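PDB 3D72: vivid PAS protein VVD from Neurospora crassa, which senses blue light as a LOV-type photoreceptor of the PAS family, binding a flavin chromophore and, on illumination, forming a rapidly exchanging dimer. Local coordinates for residues A[67-79]-A[112-124]. The protein carries 1 engineered substitution. Residues are numbered along the deposited sequence; the frame is centred on the assembly and turned at random.
Sequences EVLGRNCRFLQSP and VEVVNFKKNGQRF. With FAD (flavin-adenine dinucleotide), chain C.
Val114 on strand 110-117 meets Gln77 of the 3-10 segment 73-77 loosely, with Val114 CG2 4.5 Å from Gln77 CG. Asn116 carries the pocket side of the contact. Its amide reads the flavin edge twice: OD1 accepts from FAD N3 at 2.9 Å, nearly straight at 173°, and ND2 donates to FAD O2. ND2 also bonds Val115 O, from above the carbonyl plane, and OD1 accepts from Asn126, so the amide's rotation is fixed. Gln77 NE2 donates to the same FAD O2, and its OE1 is held by Arg89. Leu76 CB packs 3.5 Å from Asn116 OD1. Next along the strand, Phe117 N donates to Leu76 O (2.8 Å) in the carbonyl plane, and Asn116 CA adds a CA-H...O contact to that oxygen. With CG anti to the carbonyl carbon (chi1 -59°), the Phe117 ring turns one face to Pro79. Pro79 CD sits over the centre of that face in a CH-pi contact, 3.7 Å from the ring centroid, while Gln77 O comes to the ring edge. One water bridges Ser78 O and Phe117 O. In the turn, Lys119 NZ forms a salt bridge with Glu67, donating to OE2 on its syn lone pair (2.7 Å). Glu67 OE1 accepts from Ser64 N. Replacing this glutamate with an alanine would probably leave the Lys119 ammonium without its carboxylate mate and Ser64 N without this acceptor. A second water joins Pro79 O and Lys119 O. The chemistry is that of a LOV flavin pocket: Asn116 offers both an acceptor and a donor to the polar edge of the isoalloxazine, Gln77 adds a second donor to O2, and a change at this edge could be felt by the strand that carries Asn116.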
ATOM      1  N   GLU A  67     -14.621   5.633  21.752  1.00 17.36           N
ATOM      2  CA  GLU A  67     -15.956   5.066  21.635  1.00 16.84           C
ATOM      3  C   GLU A  67     -16.062   3.875  20.692  1.00 16.75           C
ATOM      4  O   GLU A  67     -16.988   3.079  20.822  1.00 18.00           O
ATOM      5  CB  GLU A  67     -16.947   6.138  21.186  1.00 16.92           C
ATOM      6  CG  GLU A  67     -17.220   7.199  22.240  1.00 18.46           C
ATOM      7  CD  GLU A  67     -18.155   8.276  21.740  1.00 19.94           C
ATOM      8  OE1 GLU A  67     -17.901   8.807  20.636  1.00 19.62           O
ATOM      9  OE2 GLU A  67     -19.134   8.593  22.452  1.00 22.15           O
ATOM     10  N   VAL A  68     -15.128   3.731  19.753  1.00 16.00           N
ATOM     11  CA  VAL A  68     -15.226   2.610  18.823  1.00 15.78           C
ATOM     12  C   VAL A  68     -14.256   1.458  19.069  1.00 14.20           C
ATOM     13  O   VAL A  68     -14.611   0.300  18.864  1.00 13.90           O
ATOM     14  CB  VAL A  68     -15.080   3.081  17.351  1.00 16.31           C
ATOM     15  CG1 VAL A  68     -16.066   4.214  17.069  1.00 16.96           C
ATOM     16  CG2 VAL A  68     -13.664   3.516  17.074  1.00 17.92           C
ATOM     17  N   LEU A  69     -13.046   1.767  19.521  1.00 14.04           N
ATOM     18  CA  LEU A  69     -12.046   0.731  19.770  1.00 14.41           C
ATOM     19  C   LEU A  69     -12.472  -0.307  20.802  1.00 13.36           C
ATOM     20  O   LEU A  69     -12.987   0.027  21.869  1.00 13.34           O
ATOM     21  CB  LEU A  69     -10.732   1.373  20.218  1.00 15.16           C
ATOM     22  CG  LEU A  69      -9.664   1.670  19.165  1.00 18.54           C
ATOM     23  CD1 LEU A  69     -10.282   2.248  17.898  1.00 19.42           C
ATOM     24  CD2 LEU A  69      -8.644   2.625  19.771  1.00 18.82           C
ATOM     25  N   GLY A  70     -12.252  -1.577  20.471  1.00 12.99           N
ATOM     26  CA  GLY A  70     -12.585  -2.651  21.388  1.00 13.39           C
ATOM     27  C   GLY A  70     -13.991  -3.204  21.268  1.00 14.00           C
ATOM     28  O   GLY A  70     -14.355  -4.141  21.976  1.00 16.45           O
ATOM     29  N   ARG A  71     -14.786  -2.632  20.371  1.00 13.59           N
ATOM     30  CA  ARG A  71     -16.164  -3.068  20.183  1.00 12.52           C
ATOM     31  C   ARG A  71     -16.350  -3.689  18.805  1.00 11.09           C
ATOM     32  O   ARG A  71     -15.547  -3.465  17.910  1.00 10.45           O
ATOM     33  CB  ARG A  71     -17.110  -1.869  20.298  1.00 15.22           C
ATOM     34  CG  ARG A  71     -16.935  -1.049  21.572  1.00 19.02           C
ATOM     35  CD  ARG A  71     -17.648   0.297  21.470  1.00 22.59           C
ATOM     36  NE  ARG A  71     -19.094   0.168  21.316  1.00 26.18           N
ATOM     37  CZ  ARG A  71     -19.940   1.195  21.277  1.00 27.76           C
ATOM     38  NH1 ARG A  71     -21.242   0.980  21.137  1.00 28.82           N
ATOM     39  NH2 ARG A  71     -19.491   2.441  21.379  1.00 28.80           N
ATOM     40  N   ASN A  72     -17.410  -4.479  18.658  1.00  9.96           N
ATOM     41  CA  ASN A  72     -17.745  -5.081  17.374  1.00  9.56           C
ATOM     42  C   ASN A  72     -18.458  -3.945  16.642  1.00  8.79           C
ATOM     43  O   ASN A  72     -19.219  -3.193  17.240  1.00  9.93           O
ATOM     44  CB  ASN A  72     -18.683  -6.272  17.563  1.00  9.20           C
ATOM     45  CG  ASN A  72     -19.045  -6.934  16.255  1.00  9.73           C
ATOM     46  OD1 ASN A  72     -19.900  -6.444  15.509  1.00 10.95           O
ATOM     47  ND2 ASN A  72     -18.391  -8.047  15.962  1.00 10.56           N
ATOM     48  N   CYS A  73     -18.209  -3.819  15.348  1.00  9.15           N
ATOM     49  CA  CYS A  73     -18.785  -2.728  14.584  1.00 10.44           C
ATOM     50  C   CYS A  73     -20.301  -2.725  14.441  1.00  9.97           C
ATOM     51  O   CYS A  73     -20.861  -1.754  13.944  1.00  9.75           O
ATOM     52  CB  CYS A  73     -18.138  -2.693  13.204  1.00 12.22           C
ATOM     53  SG  CYS A  73     -18.154  -1.042  12.413  1.00 16.45           S
ATOM     54  N   ARG A  74     -20.970  -3.786  14.877  1.00  9.71           N
ATOM     55  CA  ARG A  74     -22.424  -3.822  14.735  1.00 10.00           C
ATOM     56  C   ARG A  74     -23.140  -2.704  15.486  1.00  9.81           C
ATOM     57  O   ARG A  74     -24.322  -2.465  15.233  1.00 10.56           O
ATOM     58  CB  ARG A  74     -22.994  -5.180  15.179  1.00  9.64           C
ATOM     59  CG  ARG A  74     -22.948  -5.423  16.680  1.00  9.17           C
ATOM     60  CD  ARG A  74     -23.717  -6.693  17.057  1.00  9.04           C
ATOM     61  NE  ARG A  74     -22.998  -7.916  16.703  1.00  9.67           N
ATOM     62  CZ  ARG A  74     -21.986  -8.428  17.398  1.00  8.70           C
ATOM     63  NH1 ARG A  74     -21.398  -9.546  16.985  1.00 11.13           N
ATOM     64  NH2 ARG A  74     -21.573  -7.840  18.510  1.00 10.71           N
ATOM     65  N   PHE A  75     -22.450  -2.014  16.392  1.00  9.99           N
ATOM     66  CA  PHE A  75     -23.106  -0.936  17.139  1.00 10.74           C
ATOM     67  C   PHE A  75     -23.641   0.161  16.221  1.00 10.89           C
ATOM     68  O   PHE A  75     -24.531   0.905  16.602  1.00 11.82           O
ATOM     69  CB  PHE A  75     -22.159  -0.327  18.187  1.00 12.11           C
ATOM     70  CG  PHE A  75     -21.037   0.490  17.609  1.00 10.76           C
ATOM     71  CD1 PHE A  75     -21.229   1.828  17.266  1.00 12.10           C
ATOM     72  CD2 PHE A  75     -19.775  -0.074  17.423  1.00 10.82           C
ATOM     73  CE1 PHE A  75     -20.190   2.587  16.740  1.00 11.55           C
ATOM     74  CE2 PHE A  75     -18.730   0.684  16.895  1.00 12.58           C
ATOM     75  CZ  PHE A  75     -18.934   2.013  16.556  1.00 12.79           C
ATOM     76  N   LEU A  76     -23.097   0.257  15.011  1.00 10.45           N
ATOM     77  CA  LEU A  76     -23.547   1.272  14.064  1.00 11.04           C
ATOM     78  C   LEU A  76     -24.945   0.958  13.540  1.00 11.58           C
ATOM     79  O   LEU A  76     -25.581   1.806  12.918  1.00 11.92           O
ATOM     80  CB  LEU A  76     -22.575   1.372  12.874  1.00 11.57           C
ATOM     81  CG  LEU A  76     -21.185   1.960  13.146  1.00 10.34           C
ATOM     82  CD1 LEU A  76     -20.338   1.891  11.879  1.00 11.21           C
ATOM     83  CD2 LEU A  76     -21.317   3.402  13.605  1.00 11.82           C
ATOM     84  N   GLN A  77     -25.423  -0.257  13.787  1.00 11.26           N
ATOM     85  CA  GLN A  77     -26.735  -0.655  13.294  1.00 12.07           C
ATOM     86  C   GLN A  77     -27.909  -0.108  14.088  1.00 13.59           C
ATOM     87  O   GLN A  77     -29.060  -0.343  13.729  1.00 13.54           O
ATOM     88  CB  GLN A  77     -26.801  -2.177  13.201  1.00 11.13           C
ATOM     89  CG  GLN A  77     -25.971  -2.718  12.037  1.00 10.60           C
ATOM     90  CD  GLN A  77     -25.473  -4.121  12.267  1.00 11.84           C
ATOM     91  OE1 GLN A  77     -26.089  -4.903  13.001  1.00 11.68           O
ATOM     92  NE2 GLN A  77     -24.352  -4.463  11.624  1.00  9.89           N
ATOM     93  N   SER A  78     -27.612   0.638  15.144  1.00 14.38           N
ATOM     94  CA  SER A  78     -28.658   1.232  15.974  1.00 15.72           C
ATOM     95  C   SER A  78     -28.363   2.705  16.234  1.00 15.53           C
ATOM     96  O   SER A  78     -27.218   3.094  16.452  1.00 13.49           O
ATOM     97  CB  SER A  78     -28.765   0.493  17.307  1.00 17.07           C
ATOM     98  OG  SER A  78     -29.837   1.005  18.081  1.00 20.69           O
ATOM     99  N   PRO A  79     -29.403   3.555  16.223  1.00 16.35           N
ATOM    100  CA  PRO A  79     -29.180   4.980  16.466  1.00 18.63           C
ATOM    101  C   PRO A  79     -28.721   5.282  17.887  1.00 20.28           C
ATOM    102  O   PRO A  79     -28.259   6.383  18.178  1.00 21.44           O
ATOM    103  CB  PRO A  79     -30.535   5.606  16.136  1.00 17.72           C
ATOM    104  CG  PRO A  79     -31.501   4.510  16.441  1.00 17.79           C
ATOM    105  CD  PRO A  79     -30.814   3.285  15.893  1.00 17.01           C
ATOM    106  N   VAL A 112     -21.570  -5.081   0.879  1.00 12.96           N
ATOM    107  CA  VAL A 112     -23.001  -4.907   1.105  1.00 13.58           C
ATOM    108  C   VAL A 112     -23.367  -3.464   1.396  1.00 13.28           C
ATOM    109  O   VAL A 112     -22.504  -2.625   1.621  1.00 11.92           O
ATOM    110  CB  VAL A 112     -23.495  -5.753   2.312  1.00 14.50           C
ATOM    111  CG1 VAL A 112     -23.121  -7.213   2.124  1.00 17.00           C
ATOM    112  CG2 VAL A 112     -22.907  -5.206   3.610  1.00 15.41           C
ATOM    113  N   GLU A 113     -24.663  -3.173   1.332  1.00 13.81           N
ATOM    114  CA  GLU A 113     -25.162  -1.859   1.688  1.00 14.60           C
ATOM    115  C   GLU A 113     -25.930  -2.145   2.972  1.00 14.20           C
ATOM    116  O   GLU A 113     -26.790  -3.025   3.002  1.00 15.13           O
ATOM    117  CB  GLU A 113     -26.112  -1.293   0.633  1.00 16.67           C
ATOM    118  CG  GLU A 113     -25.424  -0.760  -0.603  1.00 19.64           C
ATOM    119  CD  GLU A 113     -26.258   0.299  -1.284  1.00 22.54           C
ATOM    120  OE1 GLU A 113     -27.488   0.110  -1.349  1.00 23.28           O
ATOM    121  OE2 GLU A 113     -25.691   1.311  -1.748  1.00 25.46           O
ATOM    122  N   VAL A 114     -25.605  -1.425   4.035  1.00 13.94           N
ATOM    123  CA  VAL A 114     -26.274  -1.649   5.304  1.00 13.85           C
ATOM    124  C   VAL A 114     -26.678  -0.336   5.947  1.00 13.09           C
ATOM    125  O   VAL A 114     -25.941   0.646   5.904  1.00 13.26           O
ATOM    126  CB  VAL A 114     -25.360  -2.446   6.285  1.00 14.38           C
ATOM    127  CG1 VAL A 114     -24.092  -1.670   6.582  1.00 14.40           C
ATOM    128  CG2 VAL A 114     -26.113  -2.742   7.580  1.00 15.37           C
ATOM    129  N   VAL A 115     -27.871  -0.313   6.527  1.00 12.47           N
ATOM    130  CA  VAL A 115     -28.333   0.889   7.191  1.00 13.48           C
ATOM    131  C   VAL A 115     -27.549   1.046   8.486  1.00 13.13           C
ATOM    132  O   VAL A 115     -27.472   0.115   9.283  1.00 13.09           O
ATOM    133  CB  VAL A 115     -29.841   0.813   7.507  1.00 13.52           C
ATOM    134  CG1 VAL A 115     -30.251   1.999   8.365  1.00 14.71           C
ATOM    135  CG2 VAL A 115     -30.636   0.811   6.209  1.00 14.65           C
ATOM    136  N   ASN A 116     -26.954   2.221   8.668  1.00 12.69           N
ATOM    137  CA  ASN A 116     -26.173   2.542   9.859  1.00 12.45           C
ATOM    138  C   ASN A 116     -26.605   3.895  10.408  1.00 12.71           C
ATOM    139  O   ASN A 116     -27.346   4.648   9.764  1.00 12.68           O
ATOM    140  CB  ASN A 116     -24.667   2.593   9.539  1.00 11.40           C
ATOM    141  CG  ASN A 116     -23.993   1.212   9.551  1.00 12.60           C
ATOM    142  OD1 ASN A 116     -22.777   1.115   9.380  1.00 11.96           O
ATOM    143  ND2 ASN A 116     -24.771   0.154   9.756  1.00 11.57           N
ATOM    144  N   PHE A 117     -26.139   4.212  11.607  1.00 12.66           N
ATOM    145  CA  PHE A 117     -26.492   5.473  12.242  1.00 13.46           C
ATOM    146  C   PHE A 117     -25.267   6.144  12.851  1.00 14.51           C
ATOM    147  O   PHE A 117     -24.449   5.486  13.490  1.00 13.30           O
ATOM    148  CB  PHE A 117     -27.536   5.227  13.339  1.00 13.36           C
ATOM    149  CG  PHE A 117     -28.800   4.603  12.839  1.00 12.41           C
ATOM    150  CD1 PHE A 117     -29.864   5.393  12.417  1.00 13.19           C
ATOM    151  CD2 PHE A 117     -28.914   3.222  12.760  1.00 11.53           C
ATOM    152  CE1 PHE A 117     -31.022   4.815  11.906  1.00 12.62           C
ATOM    153  CE2 PHE A 117     -30.062   2.624  12.251  1.00 11.49           C
ATOM    154  CZ  PHE A 117     -31.129   3.431  11.823  1.00 12.48           C
ATOM    155  N   LYS A 118     -25.158   7.444  12.638  1.00 14.80           N
ATOM    156  CA  LYS A 118     -24.051   8.206  13.176  1.00 16.23           C
ATOM    157  C   LYS A 118     -24.350   8.411  14.660  1.00 16.54           C
ATOM    158  O   LYS A 118     -25.454   8.129  15.128  1.00 16.79           O
ATOM    159  CB  LYS A 118     -23.931   9.538  12.438  1.00 16.50           C
ATOM    160  CG  LYS A 118     -23.792   9.385  10.924  1.00 17.20           C
ATOM    161  CD  LYS A 118     -23.441  10.704  10.273  1.00 19.28           C
ATOM    162  CE  LYS A 118     -23.227  10.548   8.776  1.00 20.13           C
ATOM    163  NZ  LYS A 118     -22.728  11.813   8.169  1.00 20.33           N
ATOM    164  N   LYS A 119     -23.345   8.902  15.423  1.00 17.83           N
ATOM    165  CA  LYS A 119     -23.499   9.119  16.854  1.00 19.43           C
ATOM    166  C   LYS A 119     -24.711   9.977  17.211  1.00 20.04           C
ATOM    167  O   LYS A 119     -25.385   9.726  18.215  1.00 20.30           O
ATOM    168  CB  LYS A 119     -22.226   9.776  17.415  1.00 19.66           C
ATOM    169  CG  LYS A 119     -22.248  10.051  18.928  1.00 21.76           C
ATOM    170  CD  LYS A 119     -20.955  10.728  19.384  1.00 23.79           C
ATOM    171  CE  LYS A 119     -21.024  11.153  20.845  1.00 24.49           C
ATOM    172  NZ  LYS A 119     -21.306   9.999  21.738  1.00 26.32           N
ATOM    173  N   ASN A 120     -24.972  10.995  16.402  1.00 20.08           N
ATOM    174  CA  ASN A 120     -26.099  11.885  16.647  1.00 21.33           C
ATOM    175  C   ASN A 120     -27.423  11.281  16.188  1.00 21.03           C
ATOM    176  O   ASN A 120     -28.457  11.953  16.206  1.00 22.28           O
ATOM    177  CB  ASN A 120     -25.872  13.243  15.965  1.00 20.84           C
ATOM    178  CG  ASN A 120     -25.917  13.165  14.447  1.00 21.27           C
ATOM    179  OD1 ASN A 120     -25.735  14.173  13.764  1.00 23.29           O
ATOM    180  ND2 ASN A 120     -26.170  11.979  13.914  1.00 21.10           N
ATOM    181  N   GLY A 121     -27.387  10.021  15.768  1.00 21.12           N
ATOM    182  CA  GLY A 121     -28.598   9.344  15.330  1.00 20.48           C
ATOM    183  C   GLY A 121     -28.973   9.485  13.865  1.00 19.99           C
ATOM    184  O   GLY A 121     -29.998   8.945  13.439  1.00 20.86           O
ATOM    185  N   GLN A 122     -28.162  10.190  13.085  1.00 19.92           N
ATOM    186  CA  GLN A 122     -28.470  10.365  11.669  1.00 19.24           C
ATOM    187  C   GLN A 122     -28.341   9.059  10.893  1.00 18.91           C
ATOM    188  O   GLN A 122     -27.283   8.432  10.876  1.00 18.11           O
ATOM    189  CB  GLN A 122     -27.557  11.412  11.035  1.00 21.17           C
ATOM    190  CG  GLN A 122     -27.703  11.495   9.518  1.00 23.90           C
ATOM    191  CD  GLN A 122     -26.559  12.242   8.855  1.00 25.82           C
ATOM    192  OE1 GLN A 122     -26.252  12.018   7.683  1.00 28.95           O
ATOM    193  NE2 GLN A 122     -25.927  13.144   9.601  1.00 28.85           N
ATOM    194  N   ARG A 123     -29.425   8.670  10.238  1.00 17.58           N
ATOM    195  CA  ARG A 123     -29.460   7.446   9.448  1.00 17.43           C
ATOM    196  C   ARG A 123     -28.761   7.623   8.105  1.00 17.21           C
ATOM    197  O   ARG A 123     -28.903   8.655   7.446  1.00 17.72           O
ATOM    198  CB  ARG A 123     -30.913   7.034   9.189  1.00 17.36           C
ATOM    199  CG  ARG A 123     -31.083   5.905   8.183  1.00 18.78           C
ATOM    200  CD  ARG A 123     -32.553   5.687   7.858  1.00 20.38           C
ATOM    201  NE  ARG A 123     -32.760   4.712   6.788  1.00 22.00           N
ATOM    202  CZ  ARG A 123     -33.380   3.550   6.955  1.00 22.81           C
ATOM    203  NH1 ARG A 123     -33.855   3.213   8.148  1.00 24.72           N
ATOM    204  NH2 ARG A 123     -33.528   2.722   5.935  1.00 23.95           N
ATOM    205  N   PHE A 124     -27.997   6.614   7.707  1.00 16.53           N
ATOM    206  CA  PHE A 124     -27.328   6.643   6.418  1.00 15.35           C
ATOM    207  C   PHE A 124     -27.128   5.231   5.897  1.00 15.40           C
ATOM    208  O   PHE A 124     -27.208   4.260   6.653  1.00 15.00           O
ATOM    209  CB  PHE A 124     -25.983   7.392   6.484  1.00 14.61           C
ATOM    210  CG  PHE A 124     -24.884   6.666   7.220  1.00 13.90           C
ATOM    211  CD1 PHE A 124     -24.792   6.726   8.607  1.00 14.02           C
ATOM    212  CD2 PHE A 124     -23.915   5.959   6.513  1.00 14.12           C
ATOM    213  CE1 PHE A 124     -23.744   6.096   9.282  1.00 14.93           C
ATOM    214  CE2 PHE A 124     -22.864   5.326   7.177  1.00 14.81           C
ATOM    215  CZ  PHE A 124     -22.778   5.392   8.560  1.00 14.38           C
TER
HETATM  216  PA  FAD C 201     -25.625 -11.740  14.372  1.00 23.41           P
HETATM  217  O1A FAD C 201     -25.622 -10.867  15.577  1.00 23.22           O
HETATM  218  O2A FAD C 201     -25.524 -13.204  14.583  1.00 24.57           O
HETATM  219  O5B FAD C 201     -26.922 -11.397  13.525  1.00 25.58           O
HETATM  220  C5B FAD C 201     -27.275 -12.067  12.297  1.00 30.77           C
HETATM  221  C4B FAD C 201     -28.700 -11.651  11.942  1.00 34.35           C
HETATM  222  O4B FAD C 201     -29.063 -12.378  10.755  1.00 35.98           O
HETATM  223  C3B FAD C 201     -29.764 -11.957  13.018  1.00 35.60           C
HETATM  224  O3B FAD C 201     -30.541 -10.851  13.399  1.00 36.52           O
HETATM  225  C2B FAD C 201     -30.600 -13.096  12.446  1.00 36.61           C
HETATM  226  O2B FAD C 201     -31.980 -13.082  12.703  1.00 36.34           O
HETATM  227  C1B FAD C 201     -30.268 -13.130  10.951  1.00 37.48           C
HETATM  228  N9A FAD C 201     -30.004 -14.457  10.428  1.00 39.82           N
HETATM  229  C8A FAD C 201     -29.028 -15.333  10.813  1.00 40.70           C
HETATM  230  N7A FAD C 201     -29.039 -16.475  10.166  1.00 41.33           N
HETATM  231  C5A FAD C 201     -30.119 -16.351   9.309  1.00 41.49           C
HETATM  232  C6A FAD C 201     -30.668 -17.248   8.325  1.00 42.38           C
HETATM  233  N6A FAD C 201     -30.153 -18.464   8.115  1.00 42.83           N
HETATM  234  N1A FAD C 201     -31.756 -16.835   7.613  1.00 42.92           N
HETATM  235  C2A FAD C 201     -32.258 -15.593   7.855  1.00 42.81           C
HETATM  236  N3A FAD C 201     -31.822 -14.666   8.739  1.00 42.45           N
HETATM  237  C4A FAD C 201     -30.714 -15.142   9.456  1.00 41.33           C
HETATM  238  N1  FAD C 201     -21.327  -3.560  10.338  1.00  8.83           N
HETATM  239  C2  FAD C 201     -21.941  -2.361  10.169  1.00  8.51           C
HETATM  240  O2  FAD C 201     -23.164  -2.208  10.344  1.00 10.03           O
HETATM  241  N3  FAD C 201     -21.185  -1.249   9.765  1.00 10.52           N
HETATM  242  C4  FAD C 201     -19.808  -1.258   9.537  1.00  7.73           C
HETATM  243  O4  FAD C 201     -19.229  -0.211   9.168  1.00  9.07           O
HETATM  244  C4X FAD C 201     -19.180  -2.511   9.702  1.00  8.10           C
HETATM  245  N5  FAD C 201     -17.790  -2.602   9.502  1.00  7.42           N
HETATM  246  C5X FAD C 201     -17.195  -3.838   9.680  1.00  8.45           C
HETATM  247  C6  FAD C 201     -15.784  -3.953   9.482  1.00  6.95           C
HETATM  248  C7  FAD C 201     -15.121  -5.141   9.675  1.00  8.46           C
HETATM  249  C7M FAD C 201     -13.609  -5.160   9.413  1.00  8.59           C
HETATM  250  C8  FAD C 201     -15.820  -6.287  10.129  1.00  8.01           C
HETATM  251  C8M FAD C 201     -15.145  -7.619  10.386  1.00  8.58           C
HETATM  252  C9  FAD C 201     -17.245  -6.197  10.329  1.00  7.76           C
HETATM  253  C9A FAD C 201     -17.945  -4.996  10.123  1.00  7.81           C
HETATM  254  N10 FAD C 201     -19.382  -4.865  10.304  1.00  7.68           N
HETATM  255  C10 FAD C 201     -19.967  -3.629  10.141  1.00  8.09           C
HETATM  256  C1' FAD C 201     -20.250  -6.016  10.680  1.00  8.15           C
HETATM  257  C2' FAD C 201     -20.443  -6.409  12.124  1.00  9.72           C
HETATM  258  O2' FAD C 201     -19.204  -6.227  12.819  1.00  9.41           O
HETATM  259  C3' FAD C 201     -20.960  -7.868  12.138  1.00  9.13           C
HETATM  260  O3' FAD C 201     -19.979  -8.703  11.525  1.00 10.38           O
HETATM  261  C4' FAD C 201     -22.312  -8.038  11.368  1.00 10.48           C
HETATM  262  O4' FAD C 201     -23.325  -7.315  12.040  1.00 10.12           O
HETATM  263  C5' FAD C 201     -22.738  -9.508  11.221  1.00 12.63           C
HETATM  264  O5' FAD C 201     -22.319 -10.296  12.347  1.00 14.91           O
HETATM  265  P   FAD C 201     -23.133 -10.355  13.708  1.00 16.53           P
HETATM  266  O1P FAD C 201     -22.216 -10.923  14.699  1.00 16.28           O
HETATM  267  O2P FAD C 201     -23.703  -9.024  14.034  1.00 14.47           O
HETATM  268  O3P FAD C 201     -24.351 -11.377  13.490  1.00 20.21           O
HETATM  269  O   HOH W   1     -24.619   4.143  15.868  1.00 13.30           O
HETATM  270  O   HOH W   2     -27.798   9.221  18.784  1.00 24.84           O